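Local structure of putative NADPH:quinone reductase (Bacillus thuringiensis, 3GMS) at residues A[129-134]-A[155-160]. The protein probably reduces quinones with NADPH, as quinone oxidoreductases of the zinc-binding dehydrogenase family do. Numbering follows the deposited sequence.
Sequences PLTAWV and SAIGHL
A132 of segment 129-134 faces I157 and L160 of segment 155-160 in an apolar helix-to-helix contact, with no hydrogen bond crossing it, beside the parallel sheet of the Rossmann-type domain. The local axes come within 9.4 Å at a crossing angle of -44°. A132 suits its place because a lone methyl directed at the other helix leaves room for two larger residues: its CB lies 3.9 Å from CG1 of I157 and 4.1 Å from CB of L160. Both torsions of I157 are near 180° (chi1 -162°, chi2 176°), reaching CD1 across to the backbone N of A132 and to CG2 of T131, 3.6 Å away. T131 turns that methyl to I157 by holding CG2 anti to its N, while OG1 bonds to I127 O. L160 CD1 rests 3.6 Å from P129 N and beside the ring's CG and CD; proline suits this first turn because its N has no hydrogen for the methyl to bury. On the second helix, OG of the N-cap S155 accepts from G158 N and also bonds to A152 O; glycine suits 158, where a CB would crowd S155 O. H159 N makes the helical bond to that oxygen, and ND1 adds a bent one from its other face, the imidazole meeting H181 away from helix 127-139. Helix 156-168 follows strand 147-150, first of the six-stranded 3-2-1-4-5-6 sheet, a beta-alpha unit whose N-terminal turn is consistent with NADPH binding here. Helix 127-139 packs against it, with F298 on P129 and L160, and helices 268-274 and 277-292 on L130.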
loop_
_atom_site.group_PDB
_atom_site.type_symbol
_atom_site.label_atom_id
_atom_site.label_comp_id
_atom_site.label_asym_id
_atom_site.label_seq_id
_atom_site.Cartn_x
_atom_site.Cartn_y
_atom_site.Cartn_z
ATOM N N PRO A 129 3.855 -3.149 -1.218
ATOM C CA PRO A 129 4.811 -4.242 -1.034
ATOM C C PRO A 129 5.101 -4.501 0.427
ATOM O O PRO A 129 5.113 -5.663 0.843
ATOM C CB PRO A 129 6.075 -3.766 -1.788
ATOM C CG PRO A 129 5.550 -2.832 -2.805
ATOM C CD PRO A 129 4.428 -2.097 -2.081
ATOM N N LEU A 130 5.351 -3.445 1.209
ATOM C CA LEU A 130 5.593 -3.674 2.626
ATOM C C LEU A 130 4.408 -4.333 3.377
ATOM O O LEU A 130 4.616 -5.239 4.163
ATOM C CB LEU A 130 6.058 -2.406 3.315
ATOM C CG LEU A 130 6.679 -2.547 4.685
ATOM C CD1 LEU A 130 7.942 -3.407 4.689
ATOM C CD2 LEU A 130 6.974 -1.130 5.171
ATOM N N THR A 131 3.183 -3.895 3.086
ATOM C CA THR A 131 1.974 -4.504 3.637
ATOM C C THR A 131 1.842 -5.981 3.236
ATOM O O THR A 131 1.597 -6.864 4.111
ATOM C CB THR A 131 0.695 -3.717 3.260
ATOM O OG1 THR A 131 0.788 -2.395 3.812
ATOM C CG2 THR A 131 -0.555 -4.396 3.865
ATOM N N ALA A 132 2.028 -6.263 1.949
ATOM C CA ALA A 132 1.918 -7.636 1.475
ATOM C C ALA A 132 3.021 -8.517 2.119
ATOM O O ALA A 132 2.727 -9.605 2.609
ATOM C CB ALA A 132 1.974 -7.698 -0.079
ATOM N N TRP A 133 4.258 -8.024 2.149
ATOM C CA TRP A 133 5.398 -8.778 2.689
ATOM C C TRP A 133 5.269 -9.074 4.184
ATOM O O TRP A 133 5.507 -10.219 4.635
ATOM C CB TRP A 133 6.697 -8.017 2.484
ATOM C CG TRP A 133 7.903 -8.749 3.086
ATOM C CD1 TRP A 133 8.556 -8.429 4.238
ATOM C CD2 TRP A 133 8.561 -9.895 2.552
ATOM N NE1 TRP A 133 9.613 -9.303 4.446
ATOM C CE2 TRP A 133 9.625 -10.219 3.433
ATOM C CE3 TRP A 133 8.376 -10.670 1.402
ATOM C CZ2 TRP A 133 10.493 -11.310 3.209
ATOM C CZ3 TRP A 133 9.249 -11.753 1.169
ATOM C CH2 TRP A 133 10.294 -12.053 2.081
ATOM N N VAL A 134 4.967 -8.025 4.942
ATOM C CA VAL A 134 4.788 -8.143 6.385
ATOM C C VAL A 134 3.614 -9.070 6.792
ATOM O O VAL A 134 3.798 -9.948 7.633
ATOM C CB VAL A 134 4.788 -6.771 7.093
ATOM C CG1 VAL A 134 4.465 -6.921 8.575
ATOM C CG2 VAL A 134 6.172 -6.116 6.967
ATOM N N SER A 155 -6.836 -5.495 -6.983
ATOM C CA SER A 155 -6.036 -4.336 -6.561
ATOM C C SER A 155 -4.512 -4.471 -6.802
ATOM O O SER A 155 -4.002 -5.563 -7.082
ATOM C CB SER A 155 -6.284 -4.123 -5.086
ATOM O OG SER A 155 -5.809 -5.245 -4.368
ATOM N N ALA A 156 -3.766 -3.365 -6.630
ATOM C CA ALA A 156 -2.317 -3.421 -6.692
ATOM C C ALA A 156 -1.781 -4.440 -5.710
ATOM O O ALA A 156 -0.887 -5.234 -6.062
ATOM C CB ALA A 156 -1.662 -2.036 -6.378
ATOM N N ILE A 157 -2.281 -4.392 -4.477
ATOM C CA ILE A 157 -1.748 -5.298 -3.448
ATOM C C ILE A 157 -2.107 -6.767 -3.774
ATOM O O ILE A 157 -1.290 -7.657 -3.552
ATOM C CB ILE A 157 -2.111 -4.899 -1.995
ATOM C CG1 ILE A 157 -1.136 -5.632 -1.030
ATOM C CG2 ILE A 157 -3.566 -5.188 -1.666
ATOM C CD1 ILE A 157 -1.297 -5.275 0.472
ATOM N N GLY A 158 -3.280 -6.968 -4.350
ATOM C CA GLY A 158 -3.696 -8.305 -4.823
ATOM C C GLY A 158 -2.697 -8.938 -5.781
ATOM O O GLY A 158 -2.390 -10.120 -5.691
ATOM N N HIS A 159 -2.209 -8.149 -6.734
ATOM C CA HIS A 159 -1.210 -8.615 -7.686
ATOM C C HIS A 159 0.086 -8.960 -6.988
ATOM O O HIS A 159 0.816 -9.827 -7.424
ATOM C CB HIS A 159 -0.903 -7.509 -8.690
ATOM C CG HIS A 159 -1.956 -7.335 -9.723
ATOM N ND1 HIS A 159 -3.270 -7.071 -9.417
ATOM C CD2 HIS A 159 -1.875 -7.325 -11.074
ATOM C CE1 HIS A 159 -3.970 -6.966 -10.531
ATOM N NE2 HIS A 159 -3.148 -7.121 -11.551
ATOM N N LEU A 160 0.373 -8.285 -5.881
ATOM C CA LEU A 160 1.569 -8.618 -5.126
ATOM C C LEU A 160 1.420 -9.928 -4.332
ATOM O O LEU A 160 2.364 -10.734 -4.261
ATOM C CB LEU A 160 2.002 -7.452 -4.213
ATOM C CG LEU A 160 2.224 -6.125 -4.958
ATOM C CD1 LEU A 160 2.675 -5.049 -4.001
ATOM C CD2 LEU A 160 3.211 -6.257 -6.094
#